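Local coordinates for penicillin-binding protein PbpB (Mycobacterium tuberculosis, PDB 6KGU) that cross-links peptidoglycan through a penicillin-sensitive transpeptidase domain and is inactivated by beta-lactams such as aztreonam, at residues I201-Y204 / V205-V209; A465-P468 / G469-M472; Q481-P484 / G485-C488. All coordinates share one frame; numbering follows the deposited sequence.

Contact 1. Residues I201-Y204 / V205-V209; sequences IQFY and VQQQV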
loop_
_atom_site.group_PDB
_atom_site.type_symbol
_atom_site.label_atom_id
_atom_site.label_comp_id
_atom_site.label_asym_id
_atom_site.label_seq_id
_atom_site.Cartn_x
_atom_site.Cartn_y
_atom_site.Cartn_z
ATOM N N ILE A 201 15.631 -0.253 -4.065
ATOM C CA ILE A 201 14.522 -0.631 -3.199
ATOM C C ILE A 201 13.530 -1.502 -3.964
ATOM O O ILE A 201 13.126 -2.572 -3.491
ATOM C CB ILE A 201 13.866 0.622 -2.597
ATOM C CG1 ILE A 201 14.906 1.371 -1.747
ATOM C CG2 ILE A 201 12.624 0.230 -1.802
ATOM C CD1 ILE A 201 14.465 2.744 -1.209
ATOM N N GLN A 202 13.173 -1.088 -5.187
ATOM C CA GLN A 202 12.230 -1.868 -5.984
ATOM C C GLN A 202 12.724 -3.291 -6.184
ATOM O O GLN A 202 11.964 -4.244 -6.021
ATOM C CB GLN A 202 11.988 -1.195 -7.342
ATOM C CG GLN A 202 11.140 -2.035 -8.309
ATOM C CD GLN A 202 9.663 -1.961 -7.987
ATOM O OE1 GLN A 202 9.217 -0.998 -7.375
ATOM N NE2 GLN A 202 8.888 -2.971 -8.413
ATOM N N PHE A 203 14.007 -3.453 -6.537
ATOM C CA PHE A 203 14.529 -4.787 -6.809
ATOM C C PHE A 203 14.427 -5.675 -5.576
ATOM O O PHE A 203 14.016 -6.841 -5.665
ATOM C CB PHE A 203 15.985 -4.707 -7.298
ATOM C CG PHE A 203 16.564 -6.046 -7.670
ATOM C CD1 PHE A 203 16.059 -6.757 -8.752
ATOM C CD2 PHE A 203 17.606 -6.593 -6.945
ATOM C CE1 PHE A 203 16.582 -7.990 -9.106
ATOM C CE2 PHE A 203 18.137 -7.827 -7.295
ATOM C CZ PHE A 203 17.626 -8.529 -8.374
ATOM N N TYR A 204 14.798 -5.142 -4.408
ATOM C CA TYR A 204 14.732 -5.947 -3.188
ATOM C C TYR A 204 13.284 -6.276 -2.838
ATOM O O TYR A 204 12.948 -7.425 -2.525
ATOM C CB TYR A 204 15.406 -5.202 -2.029
ATOM C CG TYR A 204 15.523 -6.024 -0.768
ATOM C CD1 TYR A 204 16.570 -6.924 -0.595
ATOM C CD2 TYR A 204 14.597 -5.897 0.250
ATOM C CE1 TYR A 204 16.678 -7.699 0.563
ATOM C CE2 TYR A 204 14.694 -6.651 1.412
ATOM C CZ TYR A 204 15.734 -7.555 1.559
ATOM O OH TYR A 204 15.813 -8.299 2.716
ATOM N N VAL A 205 12.410 -5.270 -2.877
ATOM C CA VAL A 205 11.007 -5.503 -2.535
ATOM C C VAL A 205 10.374 -6.491 -3.512
ATOM O O VAL A 205 9.660 -7.409 -3.105
ATOM C CB VAL A 205 10.249 -4.165 -2.489
ATOM C CG1 VAL A 205 8.723 -4.401 -2.363
ATOM C CG2 VAL A 205 10.779 -3.316 -1.309
ATOM N N GLN A 206 10.662 -6.348 -4.812
ATOM C CA GLN A 206 10.037 -7.222 -5.807
ATOM C C GLN A 206 10.456 -8.674 -5.612
ATOM O O GLN A 206 9.628 -9.586 -5.710
ATOM C CB GLN A 206 10.381 -6.738 -7.225
ATOM C CG GLN A 206 9.602 -7.450 -8.344
ATOM C CD GLN A 206 9.699 -6.732 -9.690
ATOM O OE1 GLN A 206 9.915 -5.513 -9.753
ATOM N NE2 GLN A 206 9.569 -7.495 -10.777
ATOM N N GLN A 207 11.743 -8.906 -5.330
ATOM C CA GLN A 207 12.214 -10.249 -5.010
ATOM C C GLN A 207 11.571 -10.779 -3.738
ATOM O O GLN A 207 11.138 -11.935 -3.681
ATOM C CB GLN A 207 13.720 -10.239 -4.833
ATOM C CG GLN A 207 14.525 -10.060 -6.067
ATOM C CD GLN A 207 15.980 -10.116 -5.687
ATOM O OE1 GLN A 207 16.529 -9.144 -5.137
ATOM N NE2 GLN A 207 16.598 -11.277 -5.888
ATOM N N GLN A 208 11.556 -9.968 -2.685
ATOM C CA GLN A 208 10.943 -10.423 -1.441
ATOM C C GLN A 208 9.466 -10.738 -1.640
ATOM O O GLN A 208 8.947 -11.679 -1.027
ATOM C CB GLN A 208 11.154 -9.375 -0.344
ATOM C CG GLN A 208 12.622 -9.341 0.178
ATOM C CD GLN A 208 12.941 -10.537 1.080
ATOM O OE1 GLN A 208 12.065 -11.053 1.778
ATOM N NE2 GLN A 208 14.189 -10.972 1.067
ATOM N N VAL A 209 8.782 -10.002 -2.525
ATOM C CA VAL A 209 7.373 -10.305 -2.766
ATOM C C VAL A 209 7.232 -11.666 -3.445
ATOM O O VAL A 209 6.302 -12.435 -3.145
ATOM C CB VAL A 209 6.727 -9.170 -3.585
ATOM C CG1 VAL A 209 5.522 -9.667 -4.366
ATOM C CG2 VAL A 209 6.333 -8.010 -2.642
#
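Gln202 and Gln206 meet one helical turn apart, the NE2 of Gln202 donating to the OE1 of Gln206 at 3.1 Å along an almost straight N-H path (170°). The acceptor lies in the amide plane of Gln202, whereas the two amides are turned steeply against each other, 77° between planes. This is possible because the Gln202 chain bends at chi2 (79°) and brings its amide round to meet the extended Gln206. On the neighbouring side of the helix, Ile201 and Val205 run side by side with CG2 against CG2 at 4.0 Å. Further round, one face of each aromatic ring carries a glutamine of the next turn. The CG of Gln208 lies over one face of Tyr204, 4.0 Å from the ring centroid, and the amide of Gln207 stacks on Phe203 with its CD 3.4 Å above the ring plane, offset toward the ring's rim. Main-chain bonds from Val205 N to Ile201 O (2.9 Å) and from Gln208 N to Tyr204 O (2.9 Å) fix the spacing.

The second shell holds the buried amides in place. Gln202 NE2 also donates to Met236 O, and Gln206 OE1 takes a second bond from Ala134 N while its NE2 reaches Ser132 O. Val205 rests on Ala223 and Val225 of strand 220-227, and Tyr204 stacks with Trp540 of helix 531-544. Such a helix, laid with a C-terminal helix against an antiparallel sheet, is typical of the transpeptidase fold that penicillin-binding proteins share with serine beta-lactamases.

Contact 2. Residues A465-P468 / G469-M472; sequences AGVP and GYQM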
loop_
_atom_site.group_PDB
_atom_site.type_symbol
_atom_site.label_atom_id
_atom_site.label_comp_id
_atom_site.label_asym_id
_atom_site.label_seq_id
_atom_site.Cartn_x
_atom_site.Cartn_y
_atom_site.Cartn_z
ATOM N N ALA A 465 6.732 -8.709 13.158
ATOM C CA ALA A 465 7.009 -7.496 12.387
ATOM C C ALA A 465 7.987 -6.554 13.084
ATOM O O ALA A 465 8.577 -5.701 12.416
ATOM C CB ALA A 465 5.718 -6.730 12.091
ATOM N N GLY A 466 8.173 -6.674 14.399
ATOM C CA GLY A 466 9.079 -5.771 15.087
ATOM C C GLY A 466 10.518 -6.021 14.673
ATOM O O GLY A 466 10.897 -7.134 14.311
ATOM N N VAL A 467 11.310 -4.952 14.658
ATOM C CA VAL A 467 12.750 -5.048 14.398
ATOM C C VAL A 467 13.458 -4.489 15.634
ATOM O O VAL A 467 13.373 -3.281 15.905
ATOM C CB VAL A 467 13.150 -4.301 13.107
ATOM C CG1 VAL A 467 14.651 -4.473 12.794
ATOM C CG2 VAL A 467 12.320 -4.790 11.895
ATOM N N PRO A 468 14.133 -5.320 16.425
ATOM C CA PRO A 468 14.733 -4.822 17.673
ATOM C C PRO A 468 15.697 -3.668 17.433
ATOM O O PRO A 468 16.467 -3.660 16.470
ATOM C CB PRO A 468 15.451 -6.052 18.236
ATOM C CG PRO A 468 14.638 -7.211 17.712
ATOM C CD PRO A 468 14.215 -6.788 16.318
ATOM N N GLY A 469 15.611 -2.668 18.301
ATOM C CA GLY A 469 16.363 -1.446 18.137
ATOM C C GLY A 469 15.633 -0.338 17.412
ATOM O O GLY A 469 16.158 0.775 17.336
ATOM N N TYR A 470 14.440 -0.600 16.881
ATOM C CA TYR A 470 13.685 0.391 16.128
ATOM C C TYR A 470 12.244 0.423 16.617
ATOM O O TYR A 470 11.674 -0.609 16.984
ATOM C CB TYR A 470 13.711 0.085 14.614
ATOM C CG TYR A 470 15.089 0.197 13.993
ATOM C CD1 TYR A 470 15.633 1.437 13.689
ATOM C CD2 TYR A 470 15.839 -0.938 13.699
ATOM C CE1 TYR A 470 16.891 1.547 13.119
ATOM C CE2 TYR A 470 17.094 -0.835 13.121
ATOM C CZ TYR A 470 17.615 0.409 12.844
ATOM O OH TYR A 470 18.861 0.522 12.272
ATOM N N GLN A 471 11.653 1.618 16.606
ATOM C CA GLN A 471 10.239 1.804 16.947
ATOM C C GLN A 471 9.347 1.493 15.735
ATOM O O GLN A 471 8.672 2.356 15.176
ATOM C CB GLN A 471 9.996 3.226 17.447
ATOM C CG GLN A 471 10.696 3.595 18.754
ATOM C CD GLN A 471 10.159 4.888 19.372
ATOM O OE1 GLN A 471 9.018 5.288 19.128
ATOM N NE2 GLN A 471 10.980 5.533 20.192
ATOM N N MET A 472 9.342 0.226 15.326
ATOM C CA MET A 472 8.420 -0.165 14.268
ATOM C C MET A 472 6.987 -0.074 14.782
ATOM O O MET A 472 6.716 -0.250 15.976
ATOM C CB MET A 472 8.711 -1.579 13.769
ATOM C CG MET A 472 10.083 -1.740 13.053
ATOM S SD MET A 472 10.350 -0.550 11.721
ATOM C CE MET A 472 12.077 -0.884 11.357
HETATM O O HOH W 1 10.420 -2.633 16.262
#
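Val467 presents its two methyl branches to two different partners, and their directions organise the turn. CG1 stands anti to the backbone N (chi1 -177°) and meets the ring of Tyr470 obliquely, with 3.8 Å between Val467 CG1 and Tyr470 CD2; the two side chains lie side by side and point the same way. CG2 and CB face Met472, whose chain passes across the valine. A bend at chi2 of the methionine (-53°) folds its terminal methyl back, so that Met472 CE reaches Val467 CG2 at 4.0 Å while its own CG lies 3.8 Å from Val467 N. The ring and the methionine thus meet adjacent branches of the valine, the methionine by CG and CE rather than by its sulfur.

The backbone beneath is a type II beta turn from Val467 to Tyr470, closed by the bond from Tyr470 N to Val467 O at 3.0 Å. Pro468 and Gly469 occupy its middle positions; at the glycine's phi of 93° a CB would be jammed against Pro468 O. A water between the limbs accepts from Val467 N at 3.0 Å and lies so close to Tyr470 O that this second bond is doubtful. Gln471 is the centre of an inverse gamma turn marked by a weak bond from Met472 N to Tyr470 O.

Outside the turn, Tyr470 and Met472 both touch Met542 of helix 531-544, and Tyr470 OH bonds to Val547 O. The chain thus reverses just before strand 473-483. Chemically the contact divides its work: the backbone bond closes the reversal, apolar contacts of valine with tyrosine and methionine lie on the flank facing helix 531-544, and the phenol keeps its polar end for a main-chain oxygen near the C-terminus.

Contact 3. Residues Q481-P484 / G485-C488; sequences QINP and GCGC
Asn483 meets the returning chain of Gly485 to Cys488 with both its backbone and its side chain. Among the hydrogen bonds, the side-chain one is distinctive: chi1 of -175° swings the carboxamide away from the backbone N toward its own loop, and OD1 accepts from Gly485 N at 2.9 Å, an Asx turn. The donor sits above the carbonyl plane, 46° out of it, and so is not aimed at a lone pair. Asn483 O receives two weak bonds, from Cys486 N at 3.3 Å and from Gly487 N at 3.0 Å. The contact of Asn483 N with Cys488 O is modelled unusually short and is doubtful in detail. Because Gly487 and Cys488 both face Asn483, the pattern fits a G1 beta bulge, with Gly487 at the positive phi that favours glycine.

The covalent link is the disulfide between Cys486 SG and Cys488 SG, 2.0 Å long, which closes a small ring across Gly487. Van der Waals contact is slight: Cys486 SG approaches Asn483 CB at 3.5 Å, and Ile482 CG2 comes within 4.0 Å of Cys488 O. Beyond the turn, Asn483 and Pro484 touch Phe490 of strand 488-490.

The Ile482 side chain is about 7 Å from the bound, ring-opened aztreonam. In this exposed hairpin the chemistry is mostly main-chain bonds, one asparagine carboxamide and a disulfide, which probably restrict its shape.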
loop_
_atom_site.group_PDB
_atom_site.type_symbol
_atom_site.label_atom_id
_atom_site.label_comp_id
_atom_site.label_asym_id
_atom_site.label_seq_id
_atom_site.Cartn_x
_atom_site.Cartn_y
_atom_site.Cartn_z
ATOM N N GLN A 481 -12.770 -13.667 2.758
ATOM C CA GLN A 481 -13.099 -13.330 1.376
ATOM C C GLN A 481 -14.505 -13.802 1.013
ATOM O O GLN A 481 -15.030 -14.759 1.587
ATOM C CB GLN A 481 -12.090 -13.948 0.398
ATOM C CG GLN A 481 -10.793 -13.142 0.247
ATOM C CD GLN A 481 -9.856 -13.700 -0.816
ATOM O OE1 GLN A 481 -8.656 -13.879 -0.591
ATOM N NE2 GLN A 481 -10.397 -13.964 -1.973
ATOM N N ILE A 482 -15.095 -13.128 0.031
ATOM C CA ILE A 482 -16.419 -13.477 -0.481
ATOM C C ILE A 482 -16.307 -14.670 -1.423
ATOM O O ILE A 482 -15.429 -14.707 -2.290
ATOM C CB ILE A 482 -17.048 -12.280 -1.208
ATOM C CG1 ILE A 482 -17.450 -11.196 -0.211
ATOM C CG2 ILE A 482 -18.251 -12.738 -2.046
ATOM C CD1 ILE A 482 -18.598 -11.619 0.694
ATOM N N ASN A 483 -17.200 -15.642 -1.261
ATOM C CA ASN A 483 -17.284 -16.759 -2.196
ATOM C C ASN A 483 -18.114 -16.344 -3.404
ATOM O O ASN A 483 -19.290 -15.997 -3.243
ATOM C CB ASN A 483 -17.898 -17.978 -1.518
ATOM C CG ASN A 483 -17.911 -19.207 -2.411
ATOM O OD1 ASN A 483 -17.733 -19.112 -3.625
ATOM N ND2 ASN A 483 -18.121 -20.371 -1.809
ATOM N N PRO A 484 -17.553 -16.362 -4.617
ATOM C CA PRO A 484 -18.334 -15.922 -5.789
ATOM C C PRO A 484 -19.514 -16.829 -6.109
ATOM O O PRO A 484 -20.510 -16.352 -6.668
ATOM C CB PRO A 484 -17.292 -15.921 -6.920
ATOM C CG PRO A 484 -16.237 -16.912 -6.461
ATOM C CD PRO A 484 -16.168 -16.722 -4.967
ATOM N N GLY A 485 -19.445 -18.115 -5.746
ATOM C CA GLY A 485 -20.525 -19.051 -6.016
ATOM C C GLY A 485 -21.788 -18.842 -5.196
ATOM O O GLY A 485 -22.851 -19.342 -5.584
ATOM N N CYS A 486 -21.703 -18.134 -4.062
ATOM C CA CYS A 486 -22.873 -17.920 -3.210
ATOM C C CYS A 486 -23.157 -16.458 -2.902
ATOM O O CYS A 486 -24.197 -16.172 -2.297
ATOM C CB CYS A 486 -22.725 -18.665 -1.870
ATOM S SG CYS A 486 -21.303 -18.099 -0.883
ATOM N N GLY A 487 -22.281 -15.528 -3.288
ATOM C CA GLY A 487 -22.391 -14.167 -2.797
ATOM C C GLY A 487 -22.193 -14.054 -1.302
ATOM O O GLY A 487 -22.623 -13.072 -0.692
ATOM N N CYS A 488 -21.541 -15.040 -0.693
ATOM C CA CYS A 488 -21.433 -15.121 0.752
ATOM C C CYS A 488 -19.986 -15.429 1.131
ATOM O O CYS A 488 -19.185 -15.871 0.303
ATOM C CB CYS A 488 -22.406 -16.173 1.299
ATOM S SG CYS A 488 -21.932 -17.893 1.060
#

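How the contacts relate
Each contact joins residues close in sequence, yet chemistry differs with burial. Contact 1 is half buried: its inner side chains lie against the antiparallel sheet, and its two buried glutamine amides are paired inside the protein. Contact 2 is also partly buried and shares helix 531-544 with contact 1 as a packing neighbour, although their nearest atoms are about 10 Å apart. Contact 3 lies wholly toward the surface, where a disulfide and main-chain bonds predominate. Contacts 2 and 3 lie near opposite ends of strand 473-483, their centres about 38 Å apart, one leading into the strand and the other turning its far end.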